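Local coordinates for endo-1,4-b-d-mannanase (Trichoderma reesei, PDB 1QNR), which hydrolyses internal beta-1,4-linked mannosidic bonds in mannan polysaccharides, as a glycoside hydrolase of family 5, at residues 112-117 / 169-174; 202-207 / 237-242; 58-63 / 121-126. All coordinates share one frame; numbering follows the deposited sequence. Where two conformers were deposited one is given.

Contact 1 of 3, residues 112-117 / 169-174; sequences NNWSDY and EPRCNG. With BMA (beta-D-mannopyranose), chain B; BMA (beta-D-mannopyranose), chain C.
Loop 112-117 passes loop 169-174 without regular strand pairing, and the backbones come closest at Asn113 and Pro170, whose CA atoms lie 5.0 Å apart. With CG anti to the backbone N (chi1 -175°), the Asn113 amide extends toward the other loop, and OD1 accepts the N-H of Arg171 at 3.0 Å; the donor stands above the carbonyl plane rather than on a lone pair. The other branch of the amide, ND2, lies over the centre of the Trp114 ring, 3.4 Å above its plane. A mannose unit (chain B) takes the opposite face, so the indole is sandwiched between amide and sugar, and Trp114 CE2 approaches the sugar's C3 to 3.6 Å. This mannose is joined through C1 to O4 of a second one (chain C), a beta-1,4 pair lying in the cleft at the C-terminal ends of the strands of a TIM barrel. Glu169 and Pro170 belong to the Asn-Glu-Pro sequence after strand 161-165; the glutamate of this motif is the general acid/base in family 5 glycoside hydrolases, so Glu169 probably has that role here. In one of its two modelled conformations, Glu169 OE1 accepts Trp114 NE1 at 2.8 Å on its anti lone pair, the carboxylate standing 82° from the indole plane. O4 of the chain B mannose donates to the same OE1, also at 2.8 Å. Tryptophan suits this place because one side chain offers both a flat sugar platform and an N-H at its rim. Arg171, extended from CG to NE, lays a guanidinium face against the indole edge, with its NE 3.6 Å from Trp114 CZ2. Both NH1 and NH2 of Arg171 then reach O2 of the chain C mannose, and NH2 also bonds its O3 while forming a salt bridge with Glu205.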
loop_
_atom_site.group_PDB
_atom_site.type_symbol
_atom_site.label_atom_id
_atom_site.label_comp_id
_atom_site.label_asym_id
_atom_site.label_seq_id
_atom_site.Cartn_x
_atom_site.Cartn_y
_atom_site.Cartn_z
ATOM N N ASN A 112 4.141 7.322 -5.853
ATOM C CA ASN A 112 4.789 6.054 -6.286
ATOM C C ASN A 112 6.326 6.260 -6.377
ATOM O O ASN A 112 6.766 7.294 -6.932
ATOM C CB ASN A 112 4.285 5.685 -7.688
ATOM C CG ASN A 112 4.453 4.176 -7.972
ATOM O OD1 ASN A 112 5.049 3.401 -7.221
ATOM N ND2 ASN A 112 3.847 3.719 -9.073
ATOM N N ASN A 113 7.099 5.247 -5.896
ATOM C CA ASN A 113 8.543 5.303 -6.182
ATOM C C ASN A 113 8.757 5.169 -7.692
ATOM O O ASN A 113 9.639 5.826 -8.287
ATOM C CB ASN A 113 9.257 4.141 -5.465
ATOM C CG ASN A 113 10.771 4.219 -5.624
ATOM O OD1 ASN A 113 11.385 5.098 -4.991
ATOM N ND2 ASN A 113 11.412 3.321 -6.370
ATOM N N TRP A 114 7.944 4.339 -8.328
ATOM C CA TRP A 114 8.080 4.029 -9.759
ATOM C C TRP A 114 7.283 4.938 -10.657
ATOM O O TRP A 114 6.431 5.717 -10.169
ATOM C CB TRP A 114 7.635 2.529 -9.983
ATOM C CG TRP A 114 8.328 1.605 -9.024
ATOM C CD1 TRP A 114 7.744 0.954 -7.942
ATOM C CD2 TRP A 114 9.718 1.258 -8.973
ATOM N NE1 TRP A 114 8.682 0.230 -7.235
ATOM C CE2 TRP A 114 9.903 0.399 -7.850
ATOM C CE3 TRP A 114 10.859 1.654 -9.697
ATOM C CZ2 TRP A 114 11.155 -0.129 -7.506
ATOM C CZ3 TRP A 114 12.098 1.108 -9.376
ATOM C CH2 TRP A 114 12.237 0.236 -8.261
ATOM N N SER A 115 7.536 4.908 -11.987
ATOM C CA SER A 115 6.951 5.903 -12.895
ATOM C C SER A 115 5.527 5.647 -13.352
ATOM O O SER A 115 4.913 6.458 -14.018
ATOM C CB SER A 115 7.929 6.117 -14.111
ATOM O OG SER A 115 9.118 6.622 -13.532
ATOM N N ASP A 116 4.922 4.521 -12.865
ATOM C CA ASP A 116 3.548 4.252 -13.178
ATOM C C ASP A 116 2.642 5.297 -12.524
ATOM O O ASP A 116 2.730 5.448 -11.272
ATOM C CB ASP A 116 3.132 2.812 -12.756
ATOM C CG ASP A 116 4.182 1.787 -13.282
ATOM O OD1 ASP A 116 4.299 1.579 -14.505
ATOM O OD2 ASP A 116 4.937 1.210 -12.487
ATOM N N TYR A 117 1.722 5.945 -13.249
ATOM C CA TYR A 117 0.871 7.004 -12.705
ATOM C C TYR A 117 1.749 8.147 -12.152
ATOM O O TYR A 117 1.391 8.813 -11.158
ATOM C CB TYR A 117 -0.190 6.459 -11.731
ATOM C CG TYR A 117 -1.012 5.373 -12.377
ATOM C CD1 TYR A 117 -2.034 5.695 -13.288
ATOM C CD2 TYR A 117 -0.739 4.023 -12.182
ATOM C CE1 TYR A 117 -2.770 4.727 -13.978
ATOM C CE2 TYR A 117 -1.456 3.023 -12.888
ATOM C CZ TYR A 117 -2.433 3.413 -13.749
ATOM O OH TYR A 117 -3.189 2.381 -14.389
ATOM N N GLU A 169 6.529 1.628 -2.142
ATOM C CA GLU A 169 7.902 1.075 -2.350
ATOM C C GLU A 169 8.970 2.140 -2.402
ATOM O O GLU A 169 9.868 2.073 -3.275
ATOM C CB GLU A 169 7.999 0.150 -3.627
ATOM C CG GLU A 169 6.890 -0.932 -3.517
ATOM C CD GLU A 169 7.033 -2.021 -4.542
ATOM O OE1 GLU A 169 7.613 -1.842 -5.629
ATOM O OE2 GLU A 169 6.430 -3.092 -4.295
ATOM N N PRO A 170 9.034 3.145 -1.509
ATOM C CA PRO A 170 10.116 4.148 -1.556
ATOM C C PRO A 170 11.489 3.466 -1.520
ATOM O O PRO A 170 11.733 2.573 -0.683
ATOM C CB PRO A 170 9.896 4.991 -0.298
ATOM C CG PRO A 170 9.004 4.170 0.583
ATOM C CD PRO A 170 8.122 3.340 -0.331
ATOM N N ARG A 171 12.396 3.923 -2.404
ATOM C CA ARG A 171 13.793 3.479 -2.422
ATOM C C ARG A 171 14.679 4.699 -2.616
ATOM O O ARG A 171 14.230 5.741 -3.141
ATOM C CB ARG A 171 14.119 2.490 -3.563
ATOM C CG ARG A 171 13.336 1.148 -3.501
ATOM C CD ARG A 171 13.880 0.317 -4.694
ATOM N NE ARG A 171 13.282 -1.019 -4.714
ATOM C CZ ARG A 171 13.715 -2.017 -5.526
ATOM N NH1 ARG A 171 14.719 -1.781 -6.381
ATOM N NH2 ARG A 171 13.078 -3.176 -5.458
ATOM N N CYS A 172 15.956 4.546 -2.271
ATOM C CA CYS A 172 16.939 5.624 -2.562
ATOM C C CYS A 172 18.189 4.838 -3.020
ATOM O O CYS A 172 19.002 4.453 -2.134
ATOM C CB CYS A 172 17.083 6.556 -1.352
ATOM S SG CYS A 172 17.999 8.147 -1.687
ATOM N N ASN A 173 18.222 4.481 -4.307
ATOM C CA ASN A 173 19.283 3.520 -4.740
ATOM C C ASN A 173 20.704 4.047 -4.455
ATOM O O ASN A 173 21.041 5.106 -4.930
ATOM C CB ASN A 173 19.069 3.293 -6.250
ATOM C CG ASN A 173 20.115 2.320 -6.804
ATOM O OD1 ASN A 173 21.093 2.833 -7.393
ATOM N ND2 ASN A 173 19.943 1.045 -6.635
ATOM N N GLY A 174 21.503 3.212 -3.766
ATOM C CA GLY A 174 22.881 3.626 -3.400
ATOM C C GLY A 174 22.989 4.707 -2.348
ATOM O O GLY A 174 24.140 5.066 -2.004
HETATM C C1 BMA B . 11.027 -3.312 -9.389
HETATM C C2 BMA B . 10.023 -2.802 -10.451
HETATM C C3 BMA B . 8.720 -2.359 -9.780
HETATM C C4 BMA B . 8.221 -3.434 -8.823
HETATM C C5 BMA B . 9.294 -3.919 -7.845
HETATM C C6 BMA B . 8.864 -5.246 -7.121
HETATM O O2 BMA B . 9.721 -3.840 -11.394
HETATM O O3 BMA B . 7.716 -2.013 -10.695
HETATM O O4 BMA B . 7.088 -2.889 -8.129
HETATM O O5 BMA B . 10.445 -4.419 -8.631
HETATM O O6 BMA B . 9.932 -5.381 -6.174
HETATM C C1 BMA C . 15.997 -5.186 -9.275
HETATM C C2 BMA C . 14.922 -5.514 -8.216
HETATM C C3 BMA C . 13.491 -5.358 -8.779
HETATM C C4 BMA C . 13.334 -3.973 -9.416
HETATM C C5 BMA C . 14.468 -3.724 -10.464
HETATM C C6 BMA C . 14.352 -2.477 -11.304
HETATM O O1 BMA C . 17.285 -5.219 -8.660
HETATM O O2 BMA C . 15.089 -4.655 -7.077
HETATM O O3 BMA C . 12.606 -5.432 -7.631
HETATM O O4 BMA C . 12.123 -3.817 -10.115
HETATM O O5 BMA C . 15.732 -3.801 -9.713
HETATM O O6 BMA C . 14.739 -1.246 -10.703
#

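Contact 2 of 3, residues 202-207 / 237-242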
loop_
_atom_site.group_PDB
_atom_site.type_symbol
_atom_site.label_atom_id
_atom_site.label_comp_id
_atom_site.label_asym_id
_atom_site.label_seq_id
_atom_site.Cartn_x
_atom_site.Cartn_y
_atom_site.Cartn_z
ATOM N N LEU A 202 5.024 3.386 6.321
ATOM C CA LEU A 202 5.928 3.837 5.275
ATOM C C LEU A 202 5.557 3.301 3.863
ATOM O O LEU A 202 5.625 4.148 2.931
ATOM C CB LEU A 202 7.373 3.384 5.659
ATOM C CG LEU A 202 8.507 3.763 4.670
ATOM C CD1 LEU A 202 8.535 5.248 4.319
ATOM C CD2 LEU A 202 9.888 3.342 5.257
ATOM N N GLY A 203 5.184 2.021 3.712
ATOM C CA GLY A 203 4.946 1.489 2.367
ATOM C C GLY A 203 6.165 0.849 1.694
ATOM O O GLY A 203 6.088 0.544 0.515
ATOM N N ASP A 204 7.284 0.760 2.412
ATOM C CA ASP A 204 8.466 0.092 1.835
ATOM C C ASP A 204 8.274 -1.399 1.692
ATOM O O ASP A 204 7.412 -2.085 2.258
ATOM C CB ASP A 204 9.688 0.426 2.741
ATOM C CG ASP A 204 9.499 -0.186 4.109
ATOM O OD1 ASP A 204 8.466 0.110 4.794
ATOM O OD2 ASP A 204 10.359 -1.008 4.567
ATOM N N GLU A 205 9.205 -1.938 0.855
ATOM C CA GLU A 205 9.262 -3.398 0.579
ATOM C C GLU A 205 9.832 -4.258 1.679
ATOM O O GLU A 205 9.808 -5.519 1.651
ATOM C CB GLU A 205 10.048 -3.593 -0.701
ATOM C CG GLU A 205 9.421 -2.915 -1.951
ATOM C CD GLU A 205 10.482 -2.789 -3.061
ATOM O OE1 GLU A 205 11.175 -1.734 -2.925
ATOM O OE2 GLU A 205 10.706 -3.652 -3.963
ATOM N N GLY A 206 10.548 -3.611 2.668
ATOM C CA GLY A 206 11.236 -4.344 3.721
ATOM C C GLY A 206 12.730 -4.586 3.447
ATOM O O GLY A 206 13.344 -5.396 4.179
ATOM N N LEU A 207 13.280 -4.003 2.380
ATOM C CA LEU A 207 14.677 -4.322 2.038
ATOM C C LEU A 207 15.597 -3.797 3.160
ATOM O O LEU A 207 15.381 -2.760 3.789
ATOM C CB LEU A 207 15.078 -3.695 0.686
ATOM C CG LEU A 207 14.035 -3.975 -0.458
ATOM C CD1 LEU A 207 14.540 -3.283 -1.762
ATOM C CD2 LEU A 207 13.812 -5.465 -0.714
ATOM N N PHE A 237 3.160 0.839 12.371
ATOM C CA PHE A 237 3.377 -0.592 12.053
ATOM C C PHE A 237 4.315 -0.706 10.853
ATOM O O PHE A 237 4.454 0.291 10.121
ATOM C CB PHE A 237 2.032 -1.351 11.798
ATOM C CG PHE A 237 1.235 -0.809 10.632
ATOM C CD1 PHE A 237 1.392 -1.406 9.373
ATOM C CD2 PHE A 237 0.248 0.158 10.814
ATOM C CE1 PHE A 237 0.600 -0.981 8.274
ATOM C CE2 PHE A 237 -0.558 0.582 9.740
ATOM C CZ PHE A 237 -0.393 0.006 8.468
ATOM N N GLY A 238 4.908 -1.894 10.648
ATOM C CA GLY A 238 5.834 -2.101 9.532
ATOM C C GLY A 238 5.129 -2.728 8.321
ATOM O O GLY A 238 4.099 -3.440 8.486
ATOM N N THR A 239 5.649 -2.484 7.112
ATOM C CA THR A 239 5.172 -3.143 5.884
ATOM C C THR A 239 6.332 -3.868 5.215
ATOM O O THR A 239 7.500 -3.410 5.231
ATOM C CB THR A 239 4.625 -2.096 4.834
ATOM O OG1 THR A 239 5.582 -1.025 4.636
ATOM C CG2 THR A 239 3.294 -1.495 5.352
ATOM N N PHE A 240 6.019 -5.000 4.551
ATOM C CA PHE A 240 7.042 -5.629 3.682
ATOM C C PHE A 240 6.345 -6.343 2.512
ATOM O O PHE A 240 5.148 -6.678 2.615
ATOM C CB PHE A 240 8.005 -6.591 4.377
ATOM C CG PHE A 240 7.341 -7.795 5.008
ATOM C CD1 PHE A 240 6.814 -7.743 6.276
ATOM C CD2 PHE A 240 7.256 -8.987 4.295
ATOM C CE1 PHE A 240 6.211 -8.849 6.925
ATOM C CE2 PHE A 240 6.627 -10.141 4.904
ATOM C CZ PHE A 240 6.120 -10.031 6.229
ATOM N N HIS A 241 7.032 -6.448 1.365
ATOM C CA HIS A 241 6.490 -7.045 0.132
ATOM C C HIS A 241 7.362 -8.281 -0.274
ATOM O O HIS A 241 8.354 -8.471 0.386
ATOM C CB HIS A 241 6.526 -5.995 -1.023
ATOM C CG HIS A 241 5.708 -4.728 -0.753
ATOM N ND1 HIS A 241 5.665 -3.667 -1.647
ATOM C CD2 HIS A 241 4.954 -4.289 0.289
ATOM C CE1 HIS A 241 4.870 -2.710 -1.224
ATOM N NE2 HIS A 241 4.445 -3.039 0.005
ATOM N N LEU A 242 6.877 -9.069 -1.261
ATOM C CA LEU A 242 7.670 -10.300 -1.535
ATOM C C LEU A 242 7.434 -10.710 -3.014
ATOM O O LEU A 242 6.333 -11.111 -3.430
ATOM C CB LEU A 242 7.246 -11.457 -0.656
ATOM C CG LEU A 242 7.802 -12.877 -0.952
ATOM C CD1 LEU A 242 9.353 -12.870 -0.843
ATOM C CD2 LEU A 242 7.211 -13.901 0.047
HETATM O O HOH W 1 6.363 1.687 8.412
HETATM O O HOH W 2 7.893 -0.496 7.318
#
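Thr239 OG1 is held by the turn of loop 202-207. It donates to Asp204 O at 3.2 Å, in the carbonyl plane and on a lone pair, and accepts a weak bond from Gly203 N. A chi1 of 50° sets the hydroxyl between the backbone N and the carbonyl carbon, facing the loop; threonine suits the place because its hydroxyl can serve as donor and acceptor at once. Water bridges the same region: one molecule donates to Asp204 OD1 at 2.7 Å and accepts from Thr239 N, and a second accepts from Leu202 N and donates to Phe237 O. Further along, His241 N gives a nearly straight bond to Glu205 O, 2.9 Å long, though the donor stands well above the carbonyl plane. Phe240 CA adds a CH···O contact to that oxygen. Gly206 has to lack a side chain, since a CB would clash with Phe240 CB. The His241 imidazole turns one face to the loop, with Asp204 O and Glu205 CA both over that face toward the rim, the oxygen 3.7 Å above the plane. Its nitrogens bond Glu169 (ND1) and Glu275 (NE2), while the Glu205 carboxylate turns to Arg171 and a bound mannose. Loop 202-207 follows strand 199-201, so these bonds and waters tie the end of that strand to strand 238-242, which pairs in parallel with strand 272-277, while Phe240 packs outward on Ile258 and His261 of helix 253-267.

Contact 3 of 3, residues 58-63 / 121-126; sequences FNDVNT and NAYVNA
The side chains of Asn62 and Asn125 cross at about a right angle, with their amide planes 59° apart. Asn62 CG lies anti to the carbonyl carbon (chi1 -67°), which carries its amide to the helix. Asn125 ND2 points almost straight at Asn62 OD1, 2.9 Å away, with the bond in Asn125's own amide plane but rising well above the carbonyl plane of Asn62. At its other branch, Asn62 ND2 gives an equally straight hydrogen bond to Ala122 O at 3.0 Å, again in the donor's own amide plane, but only modestly tilted from the acceptor's carbonyl plane. The helical bond to that oxygen from Ala126 N is weak, so the asparagine adds a second donor to a carbonyl that its own helix grips only loosely. Asn62 ND2 also donates to Leu75 O. Using acceptor and donor branches at once fixes the rotation of the amide, a task that suits asparagine. With a leucine here, Ala122 O and Asn125 ND2 would probably both be left without their mate from the strand side, and the Asn125 amide would be free to turn. Ala122 leaves room for the strand to approach: its CB touches Asp60 CB at 4.1 Å. The Asp60 carboxylate stands 75° from the Tyr123 ring, and a water donating to Asp60 OD2 accepts from Tyr123 OH. Gln73 bonds both side chains. Helix 119-127 thus lies against strand 60-61, the edge of a small mixed sheet whose neighbouring strand, 73-74, supplies Gln73.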
loop_
_atom_site.group_PDB
_atom_site.type_symbol
_atom_site.label_atom_id
_atom_site.label_comp_id
_atom_site.label_asym_id
_atom_site.label_seq_id
_atom_site.Cartn_x
_atom_site.Cartn_y
_atom_site.Cartn_z
ATOM N N PHE A 58 -2.743 8.494 -5.584
ATOM C CA PHE A 58 -2.045 9.380 -6.484
ATOM C C PHE A 58 -2.372 9.043 -7.943
ATOM O O PHE A 58 -2.749 7.920 -8.280
ATOM C CB PHE A 58 -0.470 9.234 -6.307
ATOM C CG PHE A 58 0.032 7.785 -6.424
ATOM C CD1 PHE A 58 0.283 7.231 -7.715
ATOM C CD2 PHE A 58 0.216 6.990 -5.308
ATOM C CE1 PHE A 58 0.703 5.905 -7.802
ATOM C CE2 PHE A 58 0.670 5.660 -5.393
ATOM C CZ PHE A 58 0.906 5.121 -6.659
ATOM N N ASN A 59 -2.198 10.108 -8.778
ATOM C CA ASN A 59 -2.241 9.933 -10.250
ATOM C C ASN A 59 -1.676 11.249 -10.800
ATOM O O ASN A 59 -2.349 12.285 -10.985
ATOM C CB ASN A 59 -3.706 9.642 -10.730
ATOM C CG ASN A 59 -3.737 9.230 -12.191
ATOM O OD1 ASN A 59 -2.944 9.720 -12.998
ATOM N ND2 ASN A 59 -4.657 8.337 -12.615
ATOM N N ASP A 60 -0.341 11.269 -10.934
ATOM C CA ASP A 60 0.454 12.457 -11.249
ATOM C C ASP A 60 0.796 12.549 -12.723
ATOM O O ASP A 60 1.192 11.533 -13.337
ATOM C CB ASP A 60 1.794 12.385 -10.447
ATOM C CG ASP A 60 1.557 12.497 -8.949
ATOM O OD1 ASP A 60 0.839 13.508 -8.569
ATOM O OD2 ASP A 60 2.061 11.673 -8.119
ATOM N N VAL A 61 0.650 13.745 -13.268
ATOM C CA VAL A 61 0.927 14.019 -14.701
ATOM C C VAL A 61 1.737 15.323 -14.812
ATOM O O VAL A 61 1.752 16.139 -13.901
ATOM C CB VAL A 61 -0.384 14.166 -15.518
ATOM C CG1 VAL A 61 -1.251 12.901 -15.476
ATOM C CG2 VAL A 61 -1.192 15.404 -15.088
ATOM N N ASN A 62 2.418 15.442 -15.952
ATOM C CA ASN A 62 3.124 16.717 -16.266
ATOM C C ASN A 62 2.364 17.506 -17.328
ATOM O O ASN A 62 2.495 18.736 -17.382
ATOM C CB ASN A 62 4.554 16.455 -16.739
ATOM C CG ASN A 62 5.412 15.888 -15.623
ATOM O OD1 ASN A 62 5.945 14.766 -15.742
ATOM N ND2 ASN A 62 5.582 16.589 -14.496
ATOM N N THR A 63 1.486 16.833 -18.092
ATOM C CA THR A 63 0.644 17.559 -19.062
ATOM C C THR A 63 -0.782 17.055 -18.753
ATOM O O THR A 63 -0.889 15.851 -18.551
ATOM C CB THR A 63 1.026 17.266 -20.509
ATOM O OG1 THR A 63 0.530 15.965 -20.921
ATOM C CG2 THR A 63 2.499 17.045 -20.862
ATOM N N ASN A 121 9.392 10.298 -10.677
ATOM C CA ASN A 121 9.838 10.835 -11.986
ATOM C C ASN A 121 9.011 12.011 -12.444
ATOM O O ASN A 121 9.590 12.978 -13.030
ATOM C CB ASN A 121 9.819 9.708 -13.056
ATOM C CG ASN A 121 10.320 10.195 -14.417
ATOM O OD1 ASN A 121 9.576 10.259 -15.411
ATOM N ND2 ASN A 121 11.597 10.426 -14.402
ATOM N N ALA A 122 7.700 12.080 -12.187
ATOM C CA ALA A 122 6.894 13.252 -12.595
ATOM C C ALA A 122 7.344 14.464 -11.768
ATOM O O ALA A 122 7.346 15.625 -12.290
ATOM C CB ALA A 122 5.411 12.946 -12.389
ATOM N N TYR A 123 7.693 14.340 -10.471
ATOM C CA TYR A 123 8.274 15.455 -9.702
ATOM C C TYR A 123 9.627 15.845 -10.260
ATOM O O TYR A 123 9.888 17.086 -10.346
ATOM C CB TYR A 123 8.344 15.026 -8.234
ATOM C CG TYR A 123 7.079 14.964 -7.430
ATOM C CD1 TYR A 123 6.270 13.821 -7.474
ATOM C CD2 TYR A 123 6.650 16.035 -6.596
ATOM C CE1 TYR A 123 5.087 13.737 -6.740
ATOM C CE2 TYR A 123 5.477 15.978 -5.848
ATOM C CZ TYR A 123 4.728 14.802 -5.908
ATOM O OH TYR A 123 3.565 14.748 -5.148
ATOM N N VAL A 124 10.506 14.905 -10.631
ATOM C CA VAL A 124 11.817 15.269 -11.201
ATOM C C VAL A 124 11.621 16.049 -12.504
ATOM O O VAL A 124 12.327 17.069 -12.732
ATOM C CB VAL A 124 12.620 13.960 -11.484
ATOM C CG1 VAL A 124 13.863 14.220 -12.344
ATOM C CG2 VAL A 124 12.978 13.323 -10.134
ATOM N N ASN A 125 10.679 15.696 -13.338
ATOM C CA ASN A 125 10.457 16.465 -14.596
ATOM C C ASN A 125 10.077 17.930 -14.288
ATOM O O ASN A 125 10.480 18.833 -15.071
ATOM C CB ASN A 125 9.286 15.830 -15.402
ATOM C CG ASN A 125 9.639 14.534 -16.095
ATOM O OD1 ASN A 125 10.828 14.226 -16.298
ATOM N ND2 ASN A 125 8.617 13.749 -16.452
ATOM N N ALA A 126 9.305 18.190 -13.222
ATOM C CA ALA A 126 8.869 19.539 -12.925
ATOM C C ALA A 126 9.898 20.321 -12.109
ATOM O O ALA A 126 10.002 21.548 -12.306
ATOM C CB ALA A 126 7.586 19.520 -12.076
HETATM O O HOH W 3 2.187 12.446 -5.450
#

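Contacts 1 and 2 share the carbohydrate-binding cleft at the C-terminal ends of the barrel strands, their centres 13 Å apart. They touch through a salt bridge, a probable hydrogen bond and the packing of Pro170 on Gly203, so the loops after strands 161-165 and 199-201 and strand 238-242 join in one polar network around the sugars. Contact 3 lies further out, its centre about 24 Å from that of contact 2 and 13 Å from that of contact 1. It reaches contact 1 through a probable backbone hydrogen bond between Tyr117 O and Asp60 N, and by packing of Phe58 on Asn112. Along the chain contacts 1 and 3 alternate, whereas contact 2 follows both. The small peripheral sheet is thereby joined to the cleft wall.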